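Local coordinates for protein sucrose 6(F)-phosphate phosphorylase (Thermoanaerobacterium thermosaccharolyticum DSM 571, PDB 6S9V) that is a carbohydrate-active phosphorylase of the alpha-amylase family, built on a closed eight-stranded parallel beta/alpha barrel, at residues C224-P229 with F257-K262; W237-A242 with R266-Y271; K115-E120 with F125-K130. One frame throughout, in Å; residues are numbered along the deposited sequence.

Contact 1: C224-P229 with F257-K262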
loop_
_atom_site.group_PDB
_atom_site.type_symbol
_atom_site.label_atom_id
_atom_site.label_comp_id
_atom_site.label_asym_id
_atom_site.label_seq_id
_atom_site.Cartn_x
_atom_site.Cartn_y
_atom_site.Cartn_z
ATOM N N CYS A 224 -12.838 -16.490 -5.923
ATOM C CA CYS A 224 -11.453 -16.355 -6.361
ATOM C C CYS A 224 -10.764 -15.180 -5.680
ATOM O O CYS A 224 -9.837 -14.583 -6.240
ATOM C CB CYS A 224 -11.366 -16.225 -7.879
ATOM S SG CYS A 224 -12.012 -17.690 -8.713
ATOM N N PHE A 225 -11.203 -14.839 -4.467
ATOM C CA PHE A 225 -10.500 -13.862 -3.643
ATOM C C PHE A 225 -10.271 -14.447 -2.258
ATOM O O PHE A 225 -11.219 -14.875 -1.586
ATOM C CB PHE A 225 -11.253 -12.529 -3.524
ATOM C CG PHE A 225 -10.487 -11.488 -2.756
ATOM C CD1 PHE A 225 -9.426 -10.818 -3.347
ATOM C CD2 PHE A 225 -10.810 -11.197 -1.442
ATOM C CE1 PHE A 225 -8.702 -9.870 -2.634
ATOM C CE2 PHE A 225 -10.090 -10.251 -0.731
ATOM C CZ PHE A 225 -9.043 -9.591 -1.324
ATOM N N PHE A 226 -9.014 -14.435 -1.836
ATOM C CA PHE A 226 -8.560 -15.028 -0.585
ATOM C C PHE A 226 -9.204 -16.394 -0.352
ATOM O O PHE A 226 -9.879 -16.642 0.649
ATOM C CB PHE A 226 -8.825 -14.087 0.586
ATOM C CG PHE A 226 -7.868 -14.279 1.716
ATOM C CD1 PHE A 226 -6.639 -13.652 1.700
ATOM C CD2 PHE A 226 -8.181 -15.119 2.768
ATOM C CE1 PHE A 226 -5.737 -13.846 2.723
ATOM C CE2 PHE A 226 -7.288 -15.312 3.794
ATOM C CZ PHE A 226 -6.061 -14.669 3.768
ATOM N N VAL A 227 -8.969 -17.292 -1.305
ATOM C CA VAL A 227 -9.549 -18.633 -1.261
ATOM C C VAL A 227 -8.770 -19.447 -0.233
ATOM O O VAL A 227 -7.581 -19.721 -0.419
ATOM C CB VAL A 227 -9.520 -19.312 -2.636
ATOM C CG1 VAL A 227 -10.143 -20.713 -2.545
ATOM C CG2 VAL A 227 -10.243 -18.473 -3.679
ATOM N N GLU A 228 -9.448 -19.832 0.879
ATOM C CA GLU A 228 -8.866 -20.629 1.947
ATOM C C GLU A 228 -9.255 -22.096 1.795
ATOM O O GLU A 228 -10.362 -22.405 1.347
ATOM C CB GLU A 228 -9.325 -20.120 3.316
ATOM C CG GLU A 228 -8.920 -18.681 3.584
ATOM C CD GLU A 228 -9.437 -18.163 4.912
ATOM O OE1 GLU A 228 -8.890 -18.561 5.960
ATOM O OE2 GLU A 228 -10.392 -17.361 4.905
ATOM N N PRO A 229 -8.378 -23.038 2.179
ATOM C CA PRO A 229 -7.064 -22.847 2.808
ATOM C C PRO A 229 -5.904 -22.686 1.828
ATOM O O PRO A 229 -4.767 -22.478 2.257
ATOM C CB PRO A 229 -6.897 -24.136 3.618
ATOM C CG PRO A 229 -7.573 -25.164 2.770
ATOM C CD PRO A 229 -8.746 -24.468 2.115
ATOM N N PHE A 257 -12.357 -7.036 7.882
ATOM C CA PHE A 257 -11.303 -6.957 8.887
ATOM C C PHE A 257 -10.938 -8.335 9.434
ATOM O O PHE A 257 -9.796 -8.547 9.856
ATOM C CB PHE A 257 -11.717 -6.004 10.016
ATOM C CG PHE A 257 -12.683 -6.595 10.995
ATOM C CD1 PHE A 257 -12.232 -7.320 12.085
ATOM C CD2 PHE A 257 -14.047 -6.411 10.840
ATOM C CE1 PHE A 257 -13.124 -7.864 12.985
ATOM C CE2 PHE A 257 -14.942 -6.949 11.743
ATOM C CZ PHE A 257 -14.481 -7.675 12.815
ATOM N N GLU A 258 -11.876 -9.286 9.420
ATOM C CA GLU A 258 -11.577 -10.622 9.936
ATOM C C GLU A 258 -10.453 -11.294 9.151
ATOM O O GLU A 258 -9.669 -12.063 9.720
ATOM C CB GLU A 258 -12.840 -11.495 9.895
ATOM C CG GLU A 258 -13.972 -11.035 10.823
ATOM C CD GLU A 258 -14.993 -10.098 10.152
ATOM O OE1 GLU A 258 -14.694 -9.484 9.093
ATOM O OE2 GLU A 258 -16.115 -9.988 10.695
ATOM N N VAL A 259 -10.369 -11.036 7.845
ATOM C CA VAL A 259 -9.304 -11.615 7.031
ATOM C C VAL A 259 -7.959 -11.013 7.409
ATOM O O VAL A 259 -6.976 -11.729 7.642
ATOM C CB VAL A 259 -9.612 -11.409 5.537
ATOM C CG1 VAL A 259 -8.383 -11.711 4.689
ATOM C CG2 VAL A 259 -10.806 -12.260 5.126
ATOM N N GLN A 260 -7.899 -9.686 7.479
ATOM C CA GLN A 260 -6.685 -8.993 7.901
ATOM C C GLN A 260 -6.251 -9.428 9.295
ATOM O O GLN A 260 -5.071 -9.709 9.537
ATOM C CB GLN A 260 -6.931 -7.486 7.868
ATOM C CG GLN A 260 -7.025 -6.923 6.466
ATOM C CD GLN A 260 -5.676 -6.465 5.967
ATOM O OE1 GLN A 260 -4.878 -7.265 5.489
ATOM N NE2 GLN A 260 -5.397 -5.175 6.110
ATOM N N TYR A 261 -7.193 -9.485 10.235
ATOM C CA TYR A 261 -6.830 -9.837 11.604
ATOM C C TYR A 261 -6.303 -11.265 11.695
ATOM O O TYR A 261 -5.369 -11.543 12.458
ATOM C CB TYR A 261 -8.022 -9.646 12.529
ATOM C CG TYR A 261 -8.295 -8.204 12.924
ATOM C CD1 TYR A 261 -7.951 -7.136 12.092
ATOM C CD2 TYR A 261 -8.910 -7.919 14.131
ATOM C CE1 TYR A 261 -8.220 -5.813 12.472
ATOM C CE2 TYR A 261 -9.187 -6.618 14.510
ATOM C CZ TYR A 261 -8.843 -5.571 13.688
ATOM O OH TYR A 261 -9.128 -4.288 14.116
ATOM N N LYS A 262 -6.884 -12.187 10.929
ATOM C CA LYS A 262 -6.395 -13.563 10.951
ATOM C C LYS A 262 -4.985 -13.648 10.376
ATOM O O LYS A 262 -4.149 -14.408 10.876
ATOM C CB LYS A 262 -7.362 -14.464 10.187
ATOM C CG LYS A 262 -6.992 -15.936 10.162
ATOM C CD LYS A 262 -8.167 -16.746 9.622
ATOM C CE LYS A 262 -7.771 -18.138 9.176
ATOM N NZ LYS A 262 -8.904 -18.789 8.452
#
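Phe-226 with Val-259 and Glu-228 with Lys-262 join a loop to a helix in the alpha-amylase-type (beta/alpha)8 barrel. The contact has an apolar CH-pi half and a charged half. The loop follows barrel strand 207-210 and leads into helix 230-244. Helix 257-265 follows the next barrel strand, 248-251. The contact therefore bridges the connections after two adjacent strands.

In the apolar half, the CG1 methyl of Val-259 sits over one face of the Phe-226 ring. It lies 3.7 Å from the ring centroid and only 2° off the ring normal. The methyl is thus centred on the ring: all six ring carbons of Phe-226 lie 3.9 to 4.0 Å from Val-259 CG1. Val-259 CG1 is anti to its backbone N (chi1 167°), and this branch is the one that reaches the ring. The ring also touches Ile-231 of helix 230-244, and the backbone of Phe-226 is hydrogen-bonded to Gly-214.

One helical turn on from Val-259, Lys-262 extends toward the loop. Its chain is straight from CB to NZ, with CG anti to the backbone N (chi1 -178°). Glu-228 comes to meet it from the opposite direction. The peptide bond after Glu-228, into Pro-229, is cis. Tyr-232 touches the lysine side chain. The two carboxylate oxygens of Glu-228 have different neighbours. OE2 lies at the edge of the Phe-226 ring, in its plane. Glu-228 OE1 accepts the salt-bridge hydrogen bond from Lys-262 NZ through its syn lone pair; the modelled 2.5 Å is unusually short and its exact value doubtful.

Contact 2: W237-A242 with R266-Y271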
loop_
_atom_site.group_PDB
_atom_site.type_symbol
_atom_site.label_atom_id
_atom_site.label_comp_id
_atom_site.label_asym_id
_atom_site.label_seq_id
_atom_site.Cartn_x
_atom_site.Cartn_y
_atom_site.Cartn_z
ATOM N N TRP A 237 4.524 -20.831 2.083
ATOM C CA TRP A 237 5.662 -21.091 1.213
ATOM C C TRP A 237 6.454 -19.819 0.965
ATOM O O TRP A 237 7.683 -19.796 1.105
ATOM C CB TRP A 237 5.192 -21.692 -0.117
ATOM C CG TRP A 237 6.313 -21.760 -1.114
ATOM C CD1 TRP A 237 7.244 -22.747 -1.230
ATOM C CD2 TRP A 237 6.623 -20.798 -2.126
ATOM N NE1 TRP A 237 8.118 -22.458 -2.246
ATOM C CE2 TRP A 237 7.758 -21.266 -2.813
ATOM C CE3 TRP A 237 6.052 -19.583 -2.518
ATOM C CZ2 TRP A 237 8.335 -20.563 -3.867
ATOM C CZ3 TRP A 237 6.621 -18.889 -3.562
ATOM C CH2 TRP A 237 7.751 -19.378 -4.226
ATOM N N ALA A 238 5.760 -18.743 0.589
ATOM C CA ALA A 238 6.446 -17.515 0.218
ATOM C C ALA A 238 7.170 -16.903 1.410
ATOM O O ALA A 238 8.274 -16.364 1.260
ATOM C CB ALA A 238 5.449 -16.527 -0.382
ATOM N N LYS A 239 6.560 -16.959 2.597
ATOM C CA LYS A 239 7.186 -16.367 3.775
ATOM C C LYS A 239 8.508 -17.057 4.098
ATOM O O LYS A 239 9.509 -16.392 4.393
ATOM C CB LYS A 239 6.225 -16.442 4.962
ATOM C CG LYS A 239 6.760 -15.785 6.224
ATOM C CD LYS A 239 5.702 -15.699 7.308
ATOM C CE LYS A 239 6.187 -14.857 8.474
ATOM N NZ LYS A 239 5.569 -15.272 9.762
ATOM N N GLY A 240 8.532 -18.394 4.035
ATOM C CA GLY A 240 9.742 -19.130 4.363
ATOM C C GLY A 240 10.857 -18.917 3.358
ATOM O O GLY A 240 12.034 -18.846 3.724
ATOM N N GLN A 241 10.510 -18.867 2.069
ATOM C CA GLN A 241 11.511 -18.602 1.044
ATOM C C GLN A 241 12.061 -17.188 1.162
ATOM O O GLN A 241 13.272 -16.973 1.039
ATOM C CB GLN A 241 10.912 -18.814 -0.342
ATOM C CG GLN A 241 10.491 -20.225 -0.616
ATOM C CD GLN A 241 11.660 -21.180 -0.657
ATOM O OE1 GLN A 241 12.744 -20.834 -1.123
ATOM N NE2 GLN A 241 11.447 -22.390 -0.166
ATOM N N ALA A 242 11.186 -16.204 1.374
ATOM C CA ALA A 242 11.657 -14.832 1.543
ATOM C C ALA A 242 12.602 -14.725 2.737
ATOM O O ALA A 242 13.641 -14.059 2.658
ATOM C CB ALA A 242 10.467 -13.885 1.707
ATOM N N ARG A 266 -1.844 -14.952 12.495
ATOM C CA ARG A 266 -0.996 -16.030 12.010
ATOM C C ARG A 266 0.431 -15.590 11.725
ATOM O O ARG A 266 1.226 -16.405 11.240
ATOM C CB ARG A 266 -1.624 -16.651 10.761
ATOM C CG ARG A 266 -2.882 -17.436 11.096
ATOM C CD ARG A 266 -3.463 -18.158 9.904
ATOM N NE ARG A 266 -4.537 -19.059 10.321
ATOM C CZ ARG A 266 -5.057 -20.012 9.554
ATOM N NH1 ARG A 266 -4.602 -20.197 8.323
ATOM N NH2 ARG A 266 -6.019 -20.792 10.026
ATOM N N GLY A 267 0.793 -14.355 12.071
ATOM C CA GLY A 267 2.170 -13.912 11.979
ATOM C C GLY A 267 2.572 -13.217 10.700
ATOM O O GLY A 267 3.776 -13.131 10.419
ATOM N N PHE A 268 1.615 -12.737 9.907
ATOM C CA PHE A 268 1.898 -11.993 8.687
ATOM C C PHE A 268 1.758 -10.493 8.920
ATOM O O PHE A 268 0.822 -10.041 9.588
ATOM C CB PHE A 268 0.961 -12.421 7.547
ATOM C CG PHE A 268 1.157 -13.846 7.107
ATOM C CD1 PHE A 268 2.142 -14.176 6.189
ATOM C CD2 PHE A 268 0.352 -14.851 7.605
ATOM C CE1 PHE A 268 2.323 -15.487 5.787
ATOM C CE2 PHE A 268 0.529 -16.163 7.207
ATOM C CZ PHE A 268 1.519 -16.478 6.297
ATOM N N LEU A 269 2.692 -9.726 8.364
ATOM C CA LEU A 269 2.572 -8.273 8.360
ATOM C C LEU A 269 1.493 -7.822 7.380
ATOM O O LEU A 269 1.390 -8.340 6.266
ATOM C CB LEU A 269 3.906 -7.623 7.988
ATOM C CG LEU A 269 5.062 -7.841 8.970
ATOM C CD1 LEU A 269 6.398 -7.475 8.353
ATOM C CD2 LEU A 269 4.817 -7.001 10.214
ATOM N N ILE A 270 0.692 -6.848 7.808
ATOM C CA ILE A 270 -0.403 -6.315 7.009
ATOM C C ILE A 270 -0.353 -4.793 7.012
ATOM O O ILE A 270 0.337 -4.161 7.813
ATOM C CB ILE A 270 -1.787 -6.784 7.511
ATOM C CG1 ILE A 270 -2.030 -6.288 8.942
ATOM C CG2 ILE A 270 -1.899 -8.305 7.429
ATOM C CD1 ILE A 270 -3.458 -6.470 9.426
ATOM N N TYR A 271 -1.146 -4.212 6.112
ATOM C CA TYR A 271 -1.385 -2.781 6.098
ATOM C C TYR A 271 -2.607 -2.446 6.941
ATOM O O TYR A 271 -3.610 -3.165 6.918
ATOM C CB TYR A 271 -1.633 -2.274 4.681
ATOM C CG TYR A 271 -0.407 -2.139 3.824
ATOM C CD1 TYR A 271 0.467 -1.073 4.001
ATOM C CD2 TYR A 271 -0.140 -3.053 2.817
ATOM C CE1 TYR A 271 1.585 -0.932 3.203
ATOM C CE2 TYR A 271 0.975 -2.924 2.018
ATOM C CZ TYR A 271 1.833 -1.858 2.213
ATOM O OH TYR A 271 2.946 -1.722 1.424
HETATM O O HOH W 1 3.357 -16.637 9.610
#
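The Phe-268 ring meets Lys-239 obliquely and carries a water over one face. The water oxygen stands 3.7 Å above the ring plane, offset toward the rim. Lys-239 NZ lies on the same side but higher above the ring, 5.2 Å from the Phe-268 centroid. At that range any cation-pi attraction is weak at most. The closer touch is aliphatic: Lys-239 CD is 3.7 Å from Phe-268 CE1. Elsewhere the ring packs on Leu-251 of the neighbouring barrel strand and on Tyr-232, Leu-235 and Asp-236 of helix 230-244.

Lys-239 leaves the helix with CG anti to the backbone N (chi1 -177°) and stays extended. The chain rises over the rim of the ring, where CD touches, and holds the ammonium above the ring, close to the backbone. Lys-239 NZ donates a hydrogen bond to Gly-267 O at 2.9 Å. The donor stands 47° above the carbonyl plane, not on a lone pair. Lys-239 NZ also donates to the water, 2.6 Å from its oxygen, and the water donates in turn to Arg-266 O at 2.7 Å. One ammonium thus serves two successive carbonyls, one directly and one through water.

Gly-267, with positive phi, is the C-prime residue of the Schellman motif that ends helix 257-265. The lysine of helix 230-244 therefore binds the helix-to-strand turn at the N-terminal end of strand 269-271, typical of a (beta/alpha)8 barrel.

Contact 3: K115-E120 with F125-K130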
loop_
_atom_site.group_PDB
_atom_site.type_symbol
_atom_site.label_atom_id
_atom_site.label_comp_id
_atom_site.label_asym_id
_atom_site.label_seq_id
_atom_site.Cartn_x
_atom_site.Cartn_y
_atom_site.Cartn_z
ATOM N N LYS A 115 4.755 -19.731 -29.472
ATOM C CA LYS A 115 4.793 -21.180 -29.607
ATOM C C LYS A 115 3.607 -21.903 -28.982
ATOM O O LYS A 115 3.491 -23.121 -29.155
ATOM C CB LYS A 115 6.091 -21.742 -29.004
ATOM C CG LYS A 115 7.357 -21.226 -29.667
ATOM C CD LYS A 115 8.600 -21.748 -28.965
ATOM C CE LYS A 115 9.871 -21.162 -29.562
ATOM N NZ LYS A 115 11.086 -21.547 -28.788
ATOM N N GLY A 116 2.735 -21.206 -28.262
ATOM C CA GLY A 116 1.598 -21.883 -27.663
ATOM C C GLY A 116 2.056 -22.895 -26.629
ATOM O O GLY A 116 2.929 -22.619 -25.799
ATOM N N ARG A 117 1.470 -24.095 -26.676
ATOM C CA ARG A 117 1.745 -25.091 -25.648
ATOM C C ARG A 117 3.140 -25.699 -25.757
ATOM O O ARG A 117 3.622 -26.275 -24.776
ATOM C CB ARG A 117 0.698 -26.206 -25.697
ATOM C CG ARG A 117 -0.750 -25.737 -25.547
ATOM C CD ARG A 117 -0.940 -24.773 -24.375
ATOM N NE ARG A 117 -2.335 -24.358 -24.220
ATOM C CZ ARG A 117 -3.180 -24.849 -23.314
ATOM N NH1 ARG A 117 -2.790 -25.779 -22.451
ATOM N NH2 ARG A 117 -4.426 -24.398 -23.268
ATOM N N LYS A 118 3.812 -25.574 -26.900
ATOM C CA LYS A 118 5.196 -26.030 -26.982
ATOM C C LYS A 118 6.172 -25.042 -26.352
ATOM O O LYS A 118 7.372 -25.335 -26.285
ATOM C CB LYS A 118 5.593 -26.311 -28.436
ATOM C CG LYS A 118 4.915 -27.542 -29.057
ATOM C CD LYS A 118 5.306 -28.836 -28.326
ATOM C CE LYS A 118 4.678 -30.076 -28.959
ATOM N NZ LYS A 118 5.114 -31.337 -28.283
ATOM N N SER A 119 5.697 -23.896 -25.873
ATOM C CA SER A 119 6.561 -23.007 -25.117
ATOM C C SER A 119 6.913 -23.641 -23.778
ATOM O O SER A 119 6.055 -24.214 -23.098
ATOM C CB SER A 119 5.880 -21.659 -24.883
ATOM O OG SER A 119 6.614 -20.896 -23.945
ATOM N N GLU A 120 8.184 -23.533 -23.393
ATOM C CA GLU A 120 8.594 -24.018 -22.083
ATOM C C GLU A 120 7.941 -23.236 -20.949
ATOM O O GLU A 120 7.933 -23.716 -19.811
ATOM C CB GLU A 120 10.112 -23.954 -21.948
ATOM C CG GLU A 120 10.683 -22.553 -22.031
ATOM C CD GLU A 120 12.135 -22.492 -21.604
ATOM O OE1 GLU A 120 12.472 -23.087 -20.557
ATOM O OE2 GLU A 120 12.941 -21.859 -22.318
ATOM N N PHE A 125 1.208 -19.681 -16.916
ATOM C CA PHE A 125 0.004 -18.880 -17.090
ATOM C C PHE A 125 -1.241 -19.735 -16.916
ATOM O O PHE A 125 -1.214 -20.961 -17.055
ATOM C CB PHE A 125 0.027 -18.204 -18.468
ATOM C CG PHE A 125 1.338 -17.529 -18.762
ATOM C CD1 PHE A 125 1.711 -16.395 -18.064
ATOM C CD2 PHE A 125 2.218 -18.060 -19.690
ATOM C CE1 PHE A 125 2.931 -15.780 -18.306
ATOM C CE2 PHE A 125 3.436 -17.458 -19.929
ATOM C CZ PHE A 125 3.795 -16.324 -19.235
ATOM N N ILE A 126 -2.338 -19.065 -16.578
ATOM C CA ILE A 126 -3.601 -19.757 -16.280
ATOM C C ILE A 126 -4.381 -19.801 -17.588
ATOM O O ILE A 126 -5.301 -19.023 -17.841
ATOM C CB ILE A 126 -4.380 -19.082 -15.144
ATOM C CG1 ILE A 126 -3.514 -18.965 -13.887
ATOM C CG2 ILE A 126 -5.650 -19.868 -14.835
ATOM C CD1 ILE A 126 -4.172 -18.196 -12.746
ATOM N N THR A 127 -3.976 -20.715 -18.463
ATOM C CA THR A 127 -4.822 -21.066 -19.594
ATOM C C THR A 127 -6.126 -21.646 -19.053
ATOM O O THR A 127 -6.134 -22.349 -18.038
ATOM C CB THR A 127 -4.109 -22.055 -20.512
ATOM O OG1 THR A 127 -3.485 -23.078 -19.729
ATOM C CG2 THR A 127 -3.047 -21.335 -21.345
ATOM N N LEU A 128 -7.241 -21.324 -19.710
ATOM C CA LEU A 128 -8.538 -21.629 -19.115
ATOM C C LEU A 128 -8.791 -23.131 -18.988
ATOM O O LEU A 128 -9.691 -23.529 -18.241
ATOM C CB LEU A 128 -9.669 -20.986 -19.919
ATOM C CG LEU A 128 -9.702 -19.456 -19.986
ATOM C CD1 LEU A 128 -11.116 -18.990 -20.325
ATOM C CD2 LEU A 128 -9.216 -18.786 -18.733
ATOM N N ASP A 129 -8.041 -23.972 -19.702
ATOM C CA ASP A 129 -8.192 -25.412 -19.527
ATOM C C ASP A 129 -7.801 -25.869 -18.125
ATOM O O ASP A 129 -8.142 -26.990 -17.735
ATOM C CB ASP A 129 -7.373 -26.173 -20.572
ATOM C CG ASP A 129 -5.896 -25.845 -20.520
ATOM O OD1 ASP A 129 -5.500 -24.926 -19.773
ATOM O OD2 ASP A 129 -5.123 -26.525 -21.229
ATOM N N LYS A 130 -7.074 -25.044 -17.371
ATOM C CA LYS A 130 -6.768 -25.359 -15.981
ATOM C C LYS A 130 -7.957 -25.143 -15.052
ATOM O O LYS A 130 -7.929 -25.627 -13.915
ATOM C CB LYS A 130 -5.577 -24.525 -15.496
ATOM C CG LYS A 130 -4.256 -24.869 -16.182
ATOM C CD LYS A 130 -3.123 -23.971 -15.697
ATOM C CE LYS A 130 -1.760 -24.453 -16.174
ATOM N NZ LYS A 130 -0.639 -23.549 -15.727
#
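Arg-117 lays one face of its guanidinium on Thr-127 and turns its edge to Asp-129. The Thr-127 side is the closely packed one. Thr-127 CB comes to 3.6 Å from Arg-117 NH2. The CG2 methyl lies 3.8 Å above the guanidinium plane, offset toward the rim. Thr-127 is buried, and its side chain also rests on Phe-112 of helix 107-115 and Val-167 of strand 164-168.

At the edge, Asp-129 OD2 accepts from both terminal nitrogens of Arg-117. Arg-117 NH1 to Asp-129 OD2 is 2.7 Å, with an angle of 151° at the hydrogen. This bond runs close to the guanidinium plane and meets OD2 on its syn side. The bond from Arg-117 NH2 to Asp-129 OD2, at 3.0 Å, is weak. One oxygen takes both donors, and the carboxylate stands almost upright to the guanidinium, with 87° between the planes. This is not the flat two-oxygen pairing.

The other carboxylate oxygen is used within the same loop. Thr-127 OG1 donates to Asp-129 OD1 at 2.7 Å, which helps fix the rotation of the carboxylate. The aspartate sits in the 3-10 turn 128-130, and an inverse gamma turn centred on Ile-126 comes just before it. All of this belongs to the long excursion between the third and fourth barrel strands, probably the counterpart of domain B in the alpha-amylase family.

Within the same loop, Lys-130 NZ donates to Phe-125 O and forms salt bridges with Asp-123 and Asp-183.

The Arg-117 side is looser. This residue is exposed and poorly ordered, so its bonds are less certain in detail. Its chain bends at CB-CG (chi2 -48°) on the way to the aspartate. Its charge is shared, because NH2 also forms a salt bridge with Glu-165 of strand 164-168.

Overall arrangement
Contacts 1 and 2 are neighbours in the barrel, with centres about 14 Å apart. Their segments alternate along the chain. Helix 257-265 supplies one side of contact 1, and its end leads directly into 266-271 of contact 2. Helix 230-244 follows the loop of contact 1 and carries Lys-239 of contact 2. The two contacts touch where Gln-260 NE2 lies 2.8 Å from Tyr-271 O, a weak hydrogen bond. Contact 3 stands apart, in the excursion before the fourth barrel strand. Its centre is about 29 Å from the centres of both others. Its nearest atoms are about 9 Å from contact 1 and about 14 Å from contact 2.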